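Local structure of hypothetical protein (Bacteroides uniformis ATCC 8492, 4QRL) at residues G7-Q19 against E26-G38. The protein is of unknown function, but its lipocalin-like barrel suggests that it may bind a small hydrophobic ligand, as many calycin relatives do. Sequence-based numbering, arbitrary orientation.
Sequences GDLAGKWQLRQYQ and EKVDSVFYNFQKG
W13 and F35 meet at one end of this antiparallel ladder: CD1 of W13 lies 3.4 Å from CD2 of F35, in the plane of the phenyl ring and at its edge, with the two ring planes 71° apart. L9 comes over a face of the same phenyl, its CD1 4.0 Å from the centroid in a CH-pi contact. The indole is pinned by a nearly straight hydrogen bond, W13 NE1 to L9 O at 2.8 Å, with the carbonyl oxygen in the ring plane. CG of W13 stands anti to its carbonyl carbon (chi1 -67°), which carries the ring back to L9. A leucine in place of W13 would probably leave L9 O without this N-H and thin out the packing at the edge of F35, so that the turn before the strand is held less firmly.

These are the first two strands of an up-and-down eight-stranded calycin barrel. Paired backbone bonds join G11 with F35 and W13 with Y33, and another pair joins Y18 with E26. Between them the second strand turns a corner at S30, and R16 and Q17 form a classic beta bulge opposite I112. Water 1 bridges the break, donating to L15 O and accepting from V31 N.

Further along the W13 side of the sheet, V28 puts CG2 3.5 Å from CD2 of Y18. In one of the two conformers modelled for L15, CD2 lies over the centre of the Y18 ring and CD1 alongside Y33, so this packing is less certain. Water 2 links the hydroxyls of Y18 and Y33, at 2.9 Å and 2.7 Å.

On the other side Q14 runs alongside F32, pointing the same way, its amide plane 12° from the phenyl; OE1 of Q14 takes a hydrogen bond from R114.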
loop_
_atom_site.group_PDB
_atom_site.type_symbol
_atom_site.label_atom_id
_atom_site.label_comp_id
_atom_site.label_asym_id
_atom_site.label_seq_id
_atom_site.Cartn_x
_atom_site.Cartn_y
_atom_site.Cartn_z
ATOM N N GLY A 7 12.193 -11.838 -4.900
ATOM C CA GLY A 7 11.473 -12.784 -4.045
ATOM C C GLY A 7 9.961 -12.719 -4.186
ATOM O O GLY A 7 9.443 -12.466 -5.285
ATOM N N ASP A 8 9.235 -12.992 -3.086
ATOM C CA ASP A 8 7.754 -12.979 -3.100
ATOM C C ASP A 8 7.166 -11.572 -3.195
ATOM O O ASP A 8 6.061 -11.422 -3.710
ATOM C CB ASP A 8 7.195 -13.643 -1.832
ATOM C CG ASP A 8 7.305 -15.158 -1.808
ATOM O OD1 ASP A 8 7.595 -15.751 -2.865
ATOM O OD2 ASP A 8 7.102 -15.737 -0.737
ATOM N N LEU A 9 7.828 -10.586 -2.605
ATOM C CA LEU A 9 7.309 -9.222 -2.536
ATOM C C LEU A 9 7.261 -8.547 -3.905
ATOM O O LEU A 9 6.356 -7.745 -4.145
ATOM C CB LEU A 9 8.117 -8.353 -1.545
ATOM C CG LEU A 9 7.505 -6.977 -1.213
ATOM C CD1 LEU A 9 6.131 -7.103 -0.529
ATOM C CD2 LEU A 9 8.466 -6.132 -0.377
ATOM N N ALA A 10 8.230 -8.863 -4.787
ATOM C CA ALA A 10 8.363 -8.263 -6.112
ATOM C C ALA A 10 7.121 -8.418 -6.977
ATOM O O ALA A 10 6.561 -9.508 -7.086
ATOM C CB ALA A 10 9.567 -8.844 -6.831
ATOM N N GLY A 11 6.715 -7.316 -7.592
ATOM C CA GLY A 11 5.561 -7.276 -8.485
ATOM C C GLY A 11 4.413 -6.412 -8.018
ATOM O O GLY A 11 4.561 -5.586 -7.114
ATOM N N LYS A 12 3.217 -6.677 -8.591
ATOM C CA LYS A 12 2.016 -5.895 -8.359
ATOM C C LYS A 12 1.055 -6.653 -7.485
ATOM O O LYS A 12 0.906 -7.870 -7.619
ATOM C CB LYS A 12 1.370 -5.510 -9.703
ATOM C CG LYS A 12 0.219 -4.504 -9.543
ATOM C CD LYS A 12 -0.355 -4.123 -10.914
ATOM C CE LYS A 12 0.126 -2.785 -11.393
ATOM N NZ LYS A 12 1.568 -2.787 -11.735
ATOM N N TRP A 13 0.396 -5.911 -6.624
ATOM C CA TRP A 13 -0.495 -6.424 -5.613
ATOM C C TRP A 13 -1.797 -5.671 -5.580
ATOM O O TRP A 13 -1.791 -4.435 -5.464
ATOM C CB TRP A 13 0.200 -6.266 -4.245
ATOM C CG TRP A 13 1.407 -7.116 -4.054
ATOM C CD1 TRP A 13 2.710 -6.740 -4.191
ATOM C CD2 TRP A 13 1.422 -8.444 -3.522
ATOM N NE1 TRP A 13 3.543 -7.806 -3.900
ATOM C CE2 TRP A 13 2.772 -8.869 -3.485
ATOM C CE3 TRP A 13 0.417 -9.348 -3.137
ATOM C CZ2 TRP A 13 3.140 -10.126 -2.995
ATOM C CZ3 TRP A 13 0.780 -10.645 -2.770
ATOM C CH2 TRP A 13 2.124 -11.024 -2.707
ATOM N N GLN A 14 -2.906 -6.396 -5.664
ATOM C CA GLN A 14 -4.218 -5.740 -5.554
ATOM C C GLN A 14 -4.602 -5.670 -4.098
ATOM O O GLN A 14 -4.674 -6.708 -3.454
ATOM C CB GLN A 14 -5.295 -6.517 -6.329
ATOM C CG GLN A 14 -6.693 -5.875 -6.144
ATOM C CD GLN A 14 -7.809 -6.622 -6.807
ATOM O OE1 GLN A 14 -7.791 -7.843 -6.907
ATOM N NE2 GLN A 14 -8.838 -5.893 -7.233
ATOM N N LEU A 15 -4.884 -4.457 -3.586
ATOM C CA LEU A 15 -5.343 -4.314 -2.200
ATOM C C LEU A 15 -6.830 -4.677 -2.217
ATOM O O LEU A 15 -7.651 -3.961 -2.797
ATOM C CB LEU A 15 -5.080 -2.893 -1.653
ATOM C CG LEU A 15 -4.958 -2.738 -0.105
ATOM C CD1 LEU A 15 -4.331 -1.382 0.261
ATOM C CD2 LEU A 15 -6.315 -2.850 0.585
ATOM N N ARG A 16 -7.143 -5.842 -1.680
ATOM C CA ARG A 16 -8.497 -6.397 -1.690
ATOM C C ARG A 16 -9.376 -5.906 -0.585
ATOM O O ARG A 16 -10.608 -5.869 -0.739
ATOM C CB ARG A 16 -8.417 -7.942 -1.529
ATOM C CG ARG A 16 -7.763 -8.664 -2.662
ATOM C CD ARG A 16 -7.757 -10.142 -2.345
ATOM N NE ARG A 16 -9.093 -10.728 -2.399
ATOM C CZ ARG A 16 -9.339 -12.030 -2.315
ATOM N NH1 ARG A 16 -8.340 -12.895 -2.171
ATOM N NH2 ARG A 16 -10.583 -12.479 -2.371
ATOM N N GLN A 17 -8.787 -5.726 0.594
ATOM C CA GLN A 17 -9.598 -5.417 1.756
ATOM C C GLN A 17 -8.819 -4.698 2.839
ATOM O O GLN A 17 -7.615 -4.889 2.961
ATOM C CB GLN A 17 -10.100 -6.775 2.339
ATOM C CG GLN A 17 -11.158 -6.682 3.418
ATOM C CD GLN A 17 -11.401 -8.032 4.042
ATOM O OE1 GLN A 17 -10.478 -8.735 4.426
ATOM N NE2 GLN A 17 -12.652 -8.429 4.120
ATOM N N TYR A 18 -9.524 -3.865 3.625
ATOM C CA TYR A 18 -8.982 -3.289 4.843
ATOM C C TYR A 18 -9.668 -3.949 5.999
ATOM O O TYR A 18 -10.890 -4.105 5.974
ATOM C CB TYR A 18 -9.155 -1.767 4.953
ATOM C CG TYR A 18 -8.214 -0.939 4.117
ATOM C CD1 TYR A 18 -6.859 -0.856 4.430
ATOM C CD2 TYR A 18 -8.693 -0.143 3.081
ATOM C CE1 TYR A 18 -5.994 -0.060 3.687
ATOM C CE2 TYR A 18 -7.839 0.653 2.330
ATOM C CZ TYR A 18 -6.488 0.679 2.627
ATOM O OH TYR A 18 -5.660 1.490 1.901
ATOM N N GLN A 19 -8.917 -4.299 7.049
ATOM C CA GLN A 19 -9.543 -4.822 8.261
ATOM C C GLN A 19 -9.210 -3.828 9.331
ATOM O O GLN A 19 -8.075 -3.749 9.782
ATOM C CB GLN A 19 -9.086 -6.235 8.597
ATOM C CG GLN A 19 -9.532 -7.240 7.561
ATOM C CD GLN A 19 -9.017 -8.608 7.885
ATOM O OE1 GLN A 19 -8.322 -8.821 8.889
ATOM N NE2 GLN A 19 -9.304 -9.547 7.013
ATOM N N GLU A 26 -13.698 -3.751 4.978
ATOM C CA GLU A 26 -14.233 -3.181 3.751
ATOM C C GLU A 26 -13.438 -3.616 2.564
ATOM O O GLU A 26 -12.209 -3.560 2.593
ATOM C CB GLU A 26 -14.272 -1.644 3.819
ATOM C CG GLU A 26 -15.106 -1.041 2.700
ATOM C CD GLU A 26 -15.371 0.441 2.841
ATOM O OE1 GLU A 26 -14.472 1.182 3.307
ATOM O OE2 GLU A 26 -16.461 0.869 2.405
ATOM N N LYS A 27 -14.147 -4.070 1.516
ATOM C CA LYS A 27 -13.542 -4.476 0.255
ATOM C C LYS A 27 -13.101 -3.228 -0.511
ATOM O O LYS A 27 -13.736 -2.187 -0.423
ATOM C CB LYS A 27 -14.497 -5.352 -0.580
ATOM C CG LYS A 27 -14.597 -6.771 -0.016
ATOM C CD LYS A 27 -15.679 -7.609 -0.709
ATOM C CE LYS A 27 -15.905 -8.915 0.022
ATOM N NZ LYS A 27 -16.783 -9.836 -0.746
ATOM N N VAL A 28 -11.943 -3.327 -1.158
ATOM C CA VAL A 28 -11.262 -2.287 -1.934
ATOM C C VAL A 28 -11.062 -2.847 -3.324
ATOM O O VAL A 28 -10.573 -3.985 -3.462
ATOM C CB VAL A 28 -9.897 -1.969 -1.259
ATOM C CG1 VAL A 28 -9.062 -0.937 -2.051
ATOM C CG2 VAL A 28 -10.074 -1.557 0.193
ATOM N N ASP A 29 -11.395 -2.097 -4.355
ATOM C CA ASP A 29 -11.124 -2.723 -5.663
ATOM C C ASP A 29 -10.375 -1.804 -6.609
ATOM O O ASP A 29 -10.272 -2.088 -7.804
ATOM C CB ASP A 29 -12.443 -3.197 -6.313
ATOM C CG ASP A 29 -13.402 -2.109 -6.780
ATOM O OD1 ASP A 29 -13.295 -0.957 -6.283
ATOM O OD2 ASP A 29 -14.290 -2.420 -7.611
ATOM N N SER A 30 -9.834 -0.729 -6.084
ATOM C CA SER A 30 -9.251 0.310 -6.904
ATOM C C SER A 30 -7.797 0.626 -6.596
ATOM O O SER A 30 -7.292 1.591 -7.146
ATOM C CB SER A 30 -10.077 1.575 -6.691
ATOM O OG SER A 30 -10.194 1.862 -5.305
ATOM N N VAL A 31 -7.132 -0.118 -5.696
ATOM C CA VAL A 31 -5.768 0.240 -5.285
ATOM C C VAL A 31 -4.827 -0.916 -5.555
ATOM O O VAL A 31 -5.140 -2.063 -5.220
ATOM C CB VAL A 31 -5.703 0.662 -3.800
ATOM C CG1 VAL A 31 -4.277 1.028 -3.398
ATOM C CG2 VAL A 31 -6.668 1.822 -3.501
ATOM N N PHE A 32 -3.675 -0.594 -6.151
ATOM C CA PHE A 32 -2.669 -1.589 -6.548
ATOM C C PHE A 32 -1.312 -1.111 -6.114
ATOM O O PHE A 32 -0.941 0.027 -6.448
ATOM C CB PHE A 32 -2.700 -1.797 -8.085
ATOM C CG PHE A 32 -4.034 -2.307 -8.585
ATOM C CD1 PHE A 32 -5.117 -1.438 -8.743
ATOM C CD2 PHE A 32 -4.248 -3.666 -8.768
ATOM C CE1 PHE A 32 -6.371 -1.919 -9.141
ATOM C CE2 PHE A 32 -5.506 -4.141 -9.183
ATOM C CZ PHE A 32 -6.546 -3.265 -9.377
ATOM N N TYR A 33 -0.586 -1.928 -5.320
ATOM C CA TYR A 33 0.776 -1.548 -4.869
ATOM C C TYR A 33 1.784 -2.301 -5.695
ATOM O O TYR A 33 1.565 -3.457 -6.029
ATOM C CB TYR A 33 1.020 -1.879 -3.379
ATOM C CG TYR A 33 0.440 -0.966 -2.323
ATOM C CD1 TYR A 33 -0.581 -0.066 -2.628
ATOM C CD2 TYR A 33 0.828 -1.080 -0.988
ATOM C CE1 TYR A 33 -1.126 0.764 -1.650
ATOM C CE2 TYR A 33 0.251 -0.291 0.002
ATOM C CZ TYR A 33 -0.727 0.624 -0.332
ATOM O OH TYR A 33 -1.266 1.434 0.643
ATOM N N ASN A 34 2.919 -1.675 -5.991
ATOM C CA ASN A 34 3.936 -2.323 -6.789
ATOM C C ASN A 34 5.281 -2.133 -6.117
ATOM O O ASN A 34 5.600 -1.026 -5.638
ATOM C CB ASN A 34 3.918 -1.706 -8.193
ATOM C CG ASN A 34 4.747 -2.443 -9.180
ATOM O OD1 ASN A 34 5.925 -2.136 -9.402
ATOM N ND2 ASN A 34 4.137 -3.432 -9.788
ATOM N N PHE A 35 6.024 -3.234 -5.996
ATOM C CA PHE A 35 7.344 -3.261 -5.366
ATOM C C PHE A 35 8.369 -3.738 -6.382
ATOM O O PHE A 35 8.258 -4.860 -6.884
ATOM C CB PHE A 35 7.338 -4.189 -4.126
ATOM C CG PHE A 35 6.301 -3.843 -3.081
ATOM C CD1 PHE A 35 6.586 -2.936 -2.066
ATOM C CD2 PHE A 35 5.058 -4.477 -3.073
ATOM C CE1 PHE A 35 5.619 -2.612 -1.102
ATOM C CE2 PHE A 35 4.076 -4.124 -2.132
ATOM C CZ PHE A 35 4.381 -3.251 -1.112
ATOM N N GLN A 36 9.384 -2.909 -6.684
ATOM C CA GLN A 36 10.406 -3.376 -7.619
ATOM C C GLN A 36 11.794 -2.896 -7.193
ATOM O O GLN A 36 12.139 -1.747 -7.462
ATOM C CB GLN A 36 10.109 -2.933 -9.069
ATOM C CG GLN A 36 8.920 -3.640 -9.765
ATOM C CD GLN A 36 9.123 -5.111 -10.098
ATOM O OE1 GLN A 36 10.232 -5.656 -10.050
ATOM N NE2 GLN A 36 8.046 -5.779 -10.493
ATOM N N LYS A 37 12.556 -3.776 -6.511
ATOM C CA LYS A 37 13.939 -3.556 -6.035
ATOM C C LYS A 37 14.094 -2.161 -5.387
ATOM O O LYS A 37 14.925 -1.356 -5.830
ATOM C CB LYS A 37 14.950 -3.737 -7.187
ATOM C CG LYS A 37 14.794 -5.076 -7.917
ATOM C CD LYS A 37 15.924 -5.353 -8.905
ATOM C CE LYS A 37 15.908 -6.787 -9.398
ATOM N NZ LYS A 37 15.841 -7.774 -8.274
ATOM N N GLY A 38 13.272 -1.891 -4.370
ATOM C CA GLY A 38 13.306 -0.617 -3.651
ATOM C C GLY A 38 12.328 0.424 -4.140
ATOM O O GLY A 38 11.929 1.292 -3.365
HETATM O O HOH W 1 -7.772 -3.012 -5.261
HETATM O O HOH W 2 -3.562 2.709 0.245
#